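Catalytic domain of the nuclear inclusion protein A (nia) (Tobacco etch virus, PDB 1LVM) is a chymotrypsin-like cysteine protease of peptidase family C4 that probably cleaves the viral polyprotein, captured here with a bound product peptide. Local coordinates at residues L80-R94 / L197-W210. The protein carries 1 engineered substitution. Sequence-based numbering, arbitrary orientation.
Sequences LQQHLIDGRDMIIIR and LLTNQEAQQWVSGW
The indole of W206 is clamped between H83 and R94. CB of H83 lies over one face of the W206 six-membered ring, 4.0 Å from the centroid, and CB of R94 lies over the opposite face. CG2 of I92 reaches CH2 of the same ring. Beside this sandwich, CD1 of L197 sits over a face of the H83 imidazole, 3.9 Å from the centroid. CD2 of L197 meets CD1 of I92 tip to tip and also touches CD1 of I85. A second apolar patch forms where both methyls of L84 spread over one face of the W210 indole.

Hydrogen bonds hold the rings of H83 and W206. With chi1 171° and chi2 105° turning the imidazole, N of Q205 donates to ND1 of H83 in the ring plane at 2.9 Å. NE1 of W206 donates to OE1 of Q204 at 3.2 Å, while NE2 of Q204 holds O of L197.

The Q82 side chain grips the W210 backbone twice. OE1 accepts from N of W210 on a lone pair, and NE2 donates to O of W210 along a nearly straight path, 174° at the hydrogen. Backbone N of Q82 donates to O of V207 at 2.7 Å, and N of V207 returns a bond to O of Q82. Waters bridge L80 O to G209 N and L84 N to Q205 O.

The short, weakly bonded strand 206-208 pairs antiparallel with strand 81-84 through Q82 and V207, outermost in the sheet. Strand 48-51 flanks the hairpin's other side, with F48 against W206. Helix 194-199 adds F194 against I85 and I92. The segment after the second barrel thus returns to the N-terminal sheet of this chymotrypsin-type fold.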
ATOM      1  N   LEU A  80      -9.979   9.922  12.900  1.00 15.92           N
ATOM      2  CA  LEU A  80      -8.785   9.115  12.769  1.00 13.40           C
ATOM      3  C   LEU A  80      -7.469   9.929  12.741  1.00 15.58           C
ATOM      4  O   LEU A  80      -7.346  10.820  11.910  1.00 19.29           O
ATOM      5  CB  LEU A  80      -8.925   8.344  11.425  1.00 20.35           C
ATOM      6  CG  LEU A  80      -9.116   6.844  11.179  1.00 44.02           C
ATOM      7  CD1 LEU A  80      -9.546   6.129  12.422  1.00 17.86           C
ATOM      8  CD2 LEU A  80     -10.032   6.604   9.967  1.00 18.73           C
ATOM      9  N   GLN A  81      -6.497   9.594  13.582  1.00 12.83           N
ATOM     10  CA  GLN A  81      -5.196  10.215  13.499  1.00 15.25           C
ATOM     11  C   GLN A  81      -4.440   9.734  12.243  1.00 17.98           C
ATOM     12  O   GLN A  81      -4.464   8.544  11.870  1.00 15.70           O
ATOM     13  CB  GLN A  81      -4.401   9.939  14.790  1.00 14.35           C
ATOM     14  CG  GLN A  81      -5.001  10.821  15.911  1.00 23.67           C
ATOM     15  CD  GLN A  81      -4.059  10.902  17.064  1.00 31.54           C
ATOM     16  OE1 GLN A  81      -3.763   9.899  17.716  1.00 48.20           O
ATOM     17  NE2 GLN A  81      -3.535  12.093  17.308  1.00 49.51           N
ATOM     18  N   GLN A  82      -3.798  10.684  11.576  1.00 12.86           N
ATOM     19  CA  GLN A  82      -3.092  10.450  10.326  1.00 12.46           C
ATOM     20  C   GLN A  82      -1.671  11.025  10.375  1.00 19.71           C
ATOM     21  O   GLN A  82      -1.426  12.113  10.956  1.00 17.49           O
ATOM     22  CB  GLN A  82      -3.811  11.206   9.216  1.00 13.71           C
ATOM     23  CG  GLN A  82      -5.276  10.849   8.988  1.00 13.76           C
ATOM     24  CD  GLN A  82      -5.991  12.022   8.292  1.00 11.27           C
ATOM     25  OE1 GLN A  82      -6.029  13.119   8.881  1.00 16.17           O
ATOM     26  NE2 GLN A  82      -6.488  11.835   7.020  1.00 14.94           N
ATOM     27  N   HIS A  83      -0.742  10.307   9.764  1.00 16.07           N
ATOM     28  CA  HIS A  83       0.614  10.821   9.629  1.00 11.93           C
ATOM     29  C   HIS A  83       0.918  10.834   8.134  1.00 18.38           C
ATOM     30  O   HIS A  83       0.961   9.792   7.443  1.00 14.37           O
ATOM     31  CB  HIS A  83       1.696  10.001  10.378  1.00 12.19           C
ATOM     32  CG  HIS A  83       3.078  10.440  10.026  1.00 16.80           C
ATOM     33  ND1 HIS A  83       3.869  11.200  10.862  1.00 16.95           N
ATOM     34  CD2 HIS A  83       3.806  10.222   8.913  1.00 15.43           C
ATOM     35  CE1 HIS A  83       5.036  11.426  10.277  1.00 22.98           C
ATOM     36  NE2 HIS A  83       5.028  10.840   9.089  1.00 20.56           N
ATOM     37  N   LEU A  84       1.114  12.023   7.605  1.00 13.57           N
ATOM     38  CA  LEU A  84       1.378  12.180   6.149  1.00 15.35           C
ATOM     39  C   LEU A  84       2.824  11.953   5.779  1.00 23.73           C
ATOM     40  O   LEU A  84       3.696  12.400   6.495  1.00 16.47           O
ATOM     41  CB  LEU A  84       1.037  13.629   5.711  1.00 17.83           C
ATOM     42  CG  LEU A  84      -0.355  14.111   6.088  1.00 25.52           C
ATOM     43  CD1 LEU A  84      -0.531  15.643   5.849  1.00 28.90           C
ATOM     44  CD2 LEU A  84      -1.274  13.384   5.223  1.00 22.62           C
ATOM     45  N   ILE A  85       3.067  11.265   4.648  1.00 15.24           N
ATOM     46  CA  ILE A  85       4.402  11.088   4.136  1.00 12.76           C
ATOM     47  C   ILE A  85       4.544  12.168   3.016  1.00 14.20           C
ATOM     48  O   ILE A  85       3.935  12.152   1.938  1.00 14.06           O
ATOM     49  CB  ILE A  85       4.603   9.648   3.488  1.00 19.36           C
ATOM     50  CG1 ILE A  85       4.159   8.535   4.482  1.00 20.15           C
ATOM     51  CG2 ILE A  85       6.109   9.465   3.107  1.00 19.09           C
ATOM     52  CD1 ILE A  85       5.028   8.452   5.699  1.00 17.50           C
ATOM     53  N   ASP A  86       5.342  13.158   3.342  1.00 21.66           N
ATOM     54  CA  ASP A  86       5.596  14.308   2.495  1.00 21.47           C
ATOM     55  C   ASP A  86       5.900  13.966   1.032  1.00 18.41           C
ATOM     56  O   ASP A  86       6.807  13.181   0.739  1.00 24.17           O
ATOM     57  CB  ASP A  86       6.819  15.038   3.116  1.00 37.11           C
ATOM     58  CG  ASP A  86       6.808  16.533   2.897  1.00 78.29           C
ATOM     59  OD1 ASP A  86       5.988  17.019   2.098  1.00 41.52           O
ATOM     60  OD2 ASP A  86       7.634  17.219   3.543  1.00 93.94           O
ATOM     61  N   GLY A  87       5.145  14.548   0.125  1.00 23.57           N
ATOM     62  CA  GLY A  87       5.417  14.370  -1.289  1.00 22.96           C
ATOM     63  C   GLY A  87       5.180  13.017  -1.918  1.00 28.83           C
ATOM     64  O   GLY A  87       5.493  12.880  -3.089  1.00 19.40           O
ATOM     65  N   ARG A  88       4.621  12.056  -1.175  1.00 16.42           N
ATOM     66  CA  ARG A  88       4.375  10.643  -1.653  1.00 20.64           C
ATOM     67  C   ARG A  88       2.888  10.311  -1.465  1.00 18.46           C
ATOM     68  O   ARG A  88       2.218  10.872  -0.598  1.00 18.14           O
ATOM     69  CB  ARG A  88       5.131   9.589  -0.779  1.00 12.31           C
ATOM     70  CG  ARG A  88       6.648   9.495  -1.081  1.00 29.97           C
ATOM     71  CD  ARG A  88       7.429   8.533  -0.195  1.00 23.16           C
ATOM     72  NE  ARG A  88       8.614   7.951  -0.909  1.00 17.07           N
ATOM     73  CZ  ARG A  88       9.785   8.554  -0.966  1.00 35.53           C
ATOM     74  NH1 ARG A  88       9.916   9.718  -0.372  1.00 19.27           N
ATOM     75  NH2 ARG A  88      10.832   7.999  -1.587  1.00 50.81           N
ATOM     76  N   ASP A  89       2.391   9.368  -2.255  1.00 11.64           N
ATOM     77  CA  ASP A  89       1.016   8.893  -2.081  1.00 11.26           C
ATOM     78  C   ASP A  89       1.046   7.849  -0.962  1.00 14.17           C
ATOM     79  O   ASP A  89       0.703   6.645  -1.181  1.00 14.01           O
ATOM     80  CB  ASP A  89       0.530   8.242  -3.381  1.00 14.25           C
ATOM     81  CG  ASP A  89      -0.885   7.664  -3.282  1.00 17.76           C
ATOM     82  OD1 ASP A  89      -1.725   8.208  -2.506  1.00 14.61           O
ATOM     83  OD2 ASP A  89      -1.130   6.631  -3.994  1.00 16.56           O
ATOM     84  N   MET A  90       1.362   8.280   0.239  1.00 12.54           N
ATOM     85  CA  MET A  90       1.415   7.346   1.370  1.00 10.14           C
ATOM     86  C   MET A  90       1.008   8.016   2.656  1.00 14.56           C
ATOM     87  O   MET A  90       1.368   9.183   2.910  1.00 15.36           O
ATOM     88  CB  MET A  90       2.863   6.753   1.542  1.00 12.37           C
ATOM     89  CG  MET A  90       2.904   5.542   2.540  1.00 12.24           C
ATOM     90  SD  MET A  90       4.567   4.896   2.775  1.00 16.39           S
ATOM     91  CE  MET A  90       4.574   3.826   1.328  1.00 15.25           C
ATOM     92  N   ILE A  91       0.259   7.312   3.490  1.00  8.24           N
ATOM     93  CA  ILE A  91      -0.157   7.962   4.742  1.00 11.39           C
ATOM     94  C   ILE A  91      -0.242   6.863   5.785  1.00 15.56           C
ATOM     95  O   ILE A  91      -0.388   5.692   5.437  1.00 12.92           O
ATOM     96  CB  ILE A  91      -1.600   8.604   4.513  1.00 13.68           C
ATOM     97  CG1 ILE A  91      -2.037   9.530   5.700  1.00 12.72           C
ATOM     98  CG2 ILE A  91      -2.679   7.502   4.284  1.00 10.25           C
ATOM     99  CD1 ILE A  91      -3.339  10.275   5.363  1.00 15.87           C
ATOM    100  N   ILE A  92      -0.099   7.219   7.054  1.00 12.11           N
ATOM    101  CA  ILE A  92      -0.275   6.144   8.076  1.00 13.44           C
ATOM    102  C   ILE A  92      -1.457   6.525   8.928  1.00 20.52           C
ATOM    103  O   ILE A  92      -1.544   7.660   9.381  1.00 15.50           O
ATOM    104  CB  ILE A  92       0.937   5.993   9.004  1.00 15.51           C
ATOM    105  CG1 ILE A  92       2.202   5.822   8.178  1.00 10.95           C
ATOM    106  CG2 ILE A  92       0.702   4.795   9.988  1.00 12.92           C
ATOM    107  CD1 ILE A  92       3.519   5.922   9.023  1.00 14.02           C
ATOM    108  N   ILE A  93      -2.397   5.599   9.069  1.00 10.27           N
ATOM    109  CA  ILE A  93      -3.591   5.802   9.929  1.00 12.32           C
ATOM    110  C   ILE A  93      -3.342   5.146  11.268  1.00 16.74           C
ATOM    111  O   ILE A  93      -2.859   3.980  11.317  1.00 15.62           O
ATOM    112  CB  ILE A  93      -4.748   5.054   9.336  1.00 13.05           C
ATOM    113  CG1 ILE A  93      -5.045   5.593   7.946  1.00 15.74           C
ATOM    114  CG2 ILE A  93      -5.991   5.148  10.212  1.00 15.70           C
ATOM    115  CD1 ILE A  93      -6.100   4.704   7.234  1.00 17.65           C
ATOM    116  N   ARG A  94      -3.630   5.853  12.357  1.00 16.47           N
ATOM    117  CA  ARG A  94      -3.489   5.184  13.649  1.00 12.01           C
ATOM    118  C   ARG A  94      -4.914   4.700  13.984  1.00 20.37           C
ATOM    119  O   ARG A  94      -5.837   5.507  14.085  1.00 18.63           O
ATOM    120  CB  ARG A  94      -2.955   6.157  14.711  1.00 19.93           C
ATOM    121  CG  ARG A  94      -2.733   5.460  16.023  1.00 23.62           C
ATOM    122  CD  ARG A  94      -2.175   6.360  17.152  1.00 25.88           C
ATOM    123  NE  ARG A  94      -2.038   5.472  18.294  1.00 49.93           N
ATOM    124  CZ  ARG A  94      -0.894   4.961  18.733  1.00 44.95           C
ATOM    125  NH1 ARG A  94       0.247   5.272  18.144  1.00 51.21           N
ATOM    126  NH2 ARG A  94      -0.900   4.076  19.724  1.00 55.23           N
ATOM    127  N   LEU A 197      10.376   5.663  11.573  1.00 15.81           N
ATOM    128  CA  LEU A 197       9.071   6.318  11.684  1.00 22.96           C
ATOM    129  C   LEU A 197       8.015   5.400  12.321  1.00 25.77           C
ATOM    130  O   LEU A 197       7.221   5.848  13.136  1.00 18.35           O
ATOM    131  CB  LEU A 197       8.614   6.779  10.285  1.00 17.15           C
ATOM    132  CG  LEU A 197       7.192   7.369  10.251  1.00 17.63           C
ATOM    133  CD1 LEU A 197       7.138   8.667  11.150  1.00 15.74           C
ATOM    134  CD2 LEU A 197       6.893   7.728   8.821  1.00 17.42           C
ATOM    135  N   LEU A 198       7.998   4.117  11.953  1.00 15.01           N
ATOM    136  CA  LEU A 198       7.005   3.224  12.532  1.00 12.94           C
ATOM    137  C   LEU A 198       7.211   2.863  13.964  1.00 22.97           C
ATOM    138  O   LEU A 198       6.264   2.460  14.607  1.00 19.32           O
ATOM    139  CB  LEU A 198       6.935   1.870  11.748  1.00 15.10           C
ATOM    140  CG  LEU A 198       6.595   1.978  10.256  1.00 16.50           C
ATOM    141  CD1 LEU A 198       6.703   0.557   9.629  1.00 17.50           C
ATOM    142  CD2 LEU A 198       5.151   2.473  10.039  1.00 13.52           C
ATOM    143  N   THR A 199       8.456   2.974  14.439  1.00 18.02           N
ATOM    144  CA  THR A 199       8.813   2.549  15.797  1.00 17.38           C
ATOM    145  C   THR A 199       9.260   3.633  16.762  1.00 33.47           C
ATOM    146  O   THR A 199       9.628   3.309  17.875  1.00 33.95           O
ATOM    147  CB  THR A 199       9.926   1.570  15.719  1.00 25.34           C
ATOM    148  OG1 THR A 199      11.041   2.219  15.071  1.00 23.16           O
ATOM    149  CG2 THR A 199       9.502   0.385  14.885  1.00 25.52           C
ATOM    150  N   ASN A 200       9.208   4.904  16.358  1.00 25.18           N
ATOM    151  CA  ASN A 200       9.668   6.006  17.221  1.00 33.18           C
ATOM    152  C   ASN A 200       8.588   7.094  17.243  1.00 29.24           C
ATOM    153  O   ASN A 200       8.400   7.885  16.299  1.00 21.11           O
ATOM    154  CB  ASN A 200      11.030   6.543  16.677  1.00 27.54           C
ATOM    155  CG  ASN A 200      11.535   7.789  17.407  1.00 93.93           C
ATOM    156  OD1 ASN A 200      10.791   8.421  18.151  1.00 61.39           O
ATOM    157  ND2 ASN A 200      12.816   8.161  17.171  1.00 30.52           N
ATOM    158  N   GLN A 201       7.878   7.197  18.356  1.00 26.40           N
ATOM    159  CA  GLN A 201       6.823   8.173  18.342  1.00 32.50           C
ATOM    160  C   GLN A 201       7.293   9.599  18.181  1.00 27.79           C
ATOM    161  O   GLN A 201       6.564  10.418  17.671  1.00 27.73           O
ATOM    162  CB  GLN A 201       5.876   7.966  19.532  1.00 41.04           C
ATOM    163  CG  GLN A 201       6.452   8.005  20.907  1.00 93.94           C
ATOM    164  CD  GLN A 201       5.356   7.792  21.935  1.00 93.94           C
ATOM    165  OE1 GLN A 201       5.485   8.197  23.093  1.00 68.96           O
ATOM    166  NE2 GLN A 201       4.259   7.149  21.509  1.00 54.73           N
ATOM    167  N   GLU A 202       8.549   9.878  18.515  1.00 24.34           N
ATOM    168  CA  GLU A 202       9.068  11.246  18.357  1.00 40.35           C
ATOM    169  C   GLU A 202       9.031  11.692  16.893  1.00 28.29           C
ATOM    170  O   GLU A 202       8.913  12.884  16.590  1.00 37.68           O
ATOM    171  CB  GLU A 202      10.518  11.319  18.838  1.00 44.42           C
ATOM    172  CG  GLU A 202      10.695  11.185  20.318  1.00 77.38           C
ATOM    173  CD  GLU A 202      10.233  12.412  21.041  1.00 93.94           C
ATOM    174  OE1 GLU A 202      10.795  13.501  20.782  1.00 70.32           O
ATOM    175  OE2 GLU A 202       9.304  12.278  21.861  1.00 78.93           O
ATOM    176  N   ALA A 203       9.128  10.713  15.992  1.00 33.34           N
ATOM    177  CA  ALA A 203       9.162  10.946  14.552  1.00 25.65           C
ATOM    178  C   ALA A 203       7.777  11.129  13.892  1.00 21.24           C
ATOM    179  O   ALA A 203       7.668  11.627  12.768  1.00 27.91           O
ATOM    180  CB  ALA A 203       9.898   9.759  13.890  1.00 31.31           C
ATOM    181  N   GLN A 204       6.738  10.704  14.609  1.00 19.34           N
ATOM    182  CA  GLN A 204       5.393  10.776  14.103  1.00 17.13           C
ATOM    183  C   GLN A 204       4.793  12.169  14.298  1.00 19.44           C
ATOM    184  O   GLN A 204       5.102  12.834  15.287  1.00 29.55           O
ATOM    185  CB  GLN A 204       4.573   9.701  14.779  1.00 18.95           C
ATOM    186  CG  GLN A 204       5.123   8.305  14.415  1.00 18.46           C
ATOM    187  CD  GLN A 204       4.767   7.241  15.435  1.00 23.40           C
ATOM    188  OE1 GLN A 204       3.954   7.489  16.338  1.00 22.96           O
ATOM    189  NE2 GLN A 204       5.371   6.029  15.307  1.00 21.54           N
ATOM    190  N   GLN A 205       3.967  12.598  13.344  1.00 23.91           N
ATOM    191  CA  GLN A 205       3.341  13.931  13.385  1.00 21.71           C
ATOM    192  C   GLN A 205       1.881  13.735  13.067  1.00 21.47           C
ATOM    193  O   GLN A 205       1.420  13.899  11.933  1.00 26.02           O
ATOM    194  CB  GLN A 205       4.033  14.825  12.365  1.00 24.93           C
ATOM    195  CG  GLN A 205       3.661  16.272  12.405  1.00 33.45           C
ATOM    196  CD  GLN A 205       4.572  17.067  11.498  1.00 36.10           C
ATOM    197  OE1 GLN A 205       5.722  16.658  11.278  1.00 39.44           O
ATOM    198  NE2 GLN A 205       4.097  18.183  10.982  1.00 23.55           N
ATOM    199  N   TRP A 206       1.128  13.426  14.111  1.00 16.95           N
ATOM    200  CA  TRP A 206      -0.271  13.119  13.923  1.00 14.60           C
ATOM    201  C   TRP A 206      -1.208  14.292  13.755  1.00 31.61           C
ATOM    202  O   TRP A 206      -1.109  15.241  14.504  1.00 26.38           O
ATOM    203  CB  TRP A 206      -0.766  12.296  15.112  1.00 18.14           C
ATOM    204  CG  TRP A 206      -0.022  10.988  15.289  1.00 24.37           C
ATOM    205  CD1 TRP A 206       0.965  10.702  16.217  1.00 18.86           C
ATOM    206  CD2 TRP A 206      -0.082   9.849  14.414  1.00 16.84           C
ATOM    207  NE1 TRP A 206       1.533   9.470  15.947  1.00 23.95           N
ATOM    208  CE2 TRP A 206       0.906   8.922  14.860  1.00 21.66           C
ATOM    209  CE3 TRP A 206      -0.862   9.530  13.304  1.00 13.49           C
ATOM    210  CZ2 TRP A 206       1.124   7.699  14.235  1.00 16.00           C
ATOM    211  CZ3 TRP A 206      -0.624   8.298  12.656  1.00 16.92           C
ATOM    212  CH2 TRP A 206       0.351   7.420  13.138  1.00 14.05           C
ATOM    213  N   VAL A 207      -2.105  14.222  12.780  1.00 20.80           N
ATOM    214  CA  VAL A 207      -3.127  15.242  12.585  1.00 21.35           C
ATOM    215  C   VAL A 207      -4.426  14.465  12.378  1.00 24.86           C
ATOM    216  O   VAL A 207      -4.407  13.259  12.205  1.00 26.25           O
ATOM    217  CB  VAL A 207      -2.873  16.142  11.310  1.00 12.96           C
ATOM    218  CG1 VAL A 207      -1.573  16.834  11.418  1.00 22.73           C
ATOM    219  CG2 VAL A 207      -2.906  15.263  10.002  1.00 15.26           C
ATOM    220  N   SER A 208      -5.568  15.126  12.417  1.00 14.84           N
ATOM    221  CA  SER A 208      -6.794  14.419  12.107  1.00 16.11           C
ATOM    222  C   SER A 208      -7.698  15.343  11.208  1.00 20.77           C
ATOM    223  O   SER A 208      -7.538  16.570  11.220  1.00 20.28           O
ATOM    224  CB  SER A 208      -7.455  13.967  13.421  1.00 24.30           C
ATOM    225  OG  SER A 208      -8.054  15.073  14.070  1.00 34.56           O
ATOM    226  N   GLY A 209      -8.546  14.738  10.377  1.00 14.46           N
ATOM    227  CA  GLY A 209      -9.482  15.453   9.507  1.00 15.50           C
ATOM    228  C   GLY A 209      -8.885  15.794   8.156  1.00 23.92           C
ATOM    229  O   GLY A 209      -9.572  16.310   7.277  1.00 21.91           O
ATOM    230  N   TRP A 210      -7.612  15.458   7.953  1.00 16.16           N
ATOM    231  CA  TRP A 210      -6.967  15.855   6.674  1.00 14.43           C
ATOM    232  C   TRP A 210      -7.512  15.210   5.395  1.00 17.82           C
ATOM    233  O   TRP A 210      -7.850  14.024   5.400  1.00 19.04           O
ATOM    234  CB  TRP A 210      -5.449  15.599   6.817  1.00 16.88           C
ATOM    235  CG  TRP A 210      -4.603  16.004   5.621  1.00 23.08           C
ATOM    236  CD1 TRP A 210      -3.995  17.215   5.421  1.00 16.98           C
ATOM    237  CD2 TRP A 210      -4.408  15.251   4.405  1.00 18.68           C
ATOM    238  NE1 TRP A 210      -3.450  17.263   4.145  1.00 20.90           N
ATOM    239  CE2 TRP A 210      -3.689  16.075   3.506  1.00 21.58           C
ATOM    240  CE3 TRP A 210      -4.784  13.958   3.989  1.00 19.96           C
ATOM    241  CZ2 TRP A 210      -3.332  15.647   2.204  1.00 25.04           C
ATOM    242  CZ3 TRP A 210      -4.437  13.530   2.717  1.00 23.02           C
ATOM    243  CH2 TRP A 210      -3.716  14.369   1.830  1.00 23.12           C
TER
HETATM  244  O   HOH W   1      -8.920  11.909   9.933  1.00 16.86           O
HETATM  245  O   HOH W   2      -4.093  14.461  15.965  1.00 42.37           O
HETATM  246  O   HOH W   3       1.611  14.401   9.311  1.00 17.00           O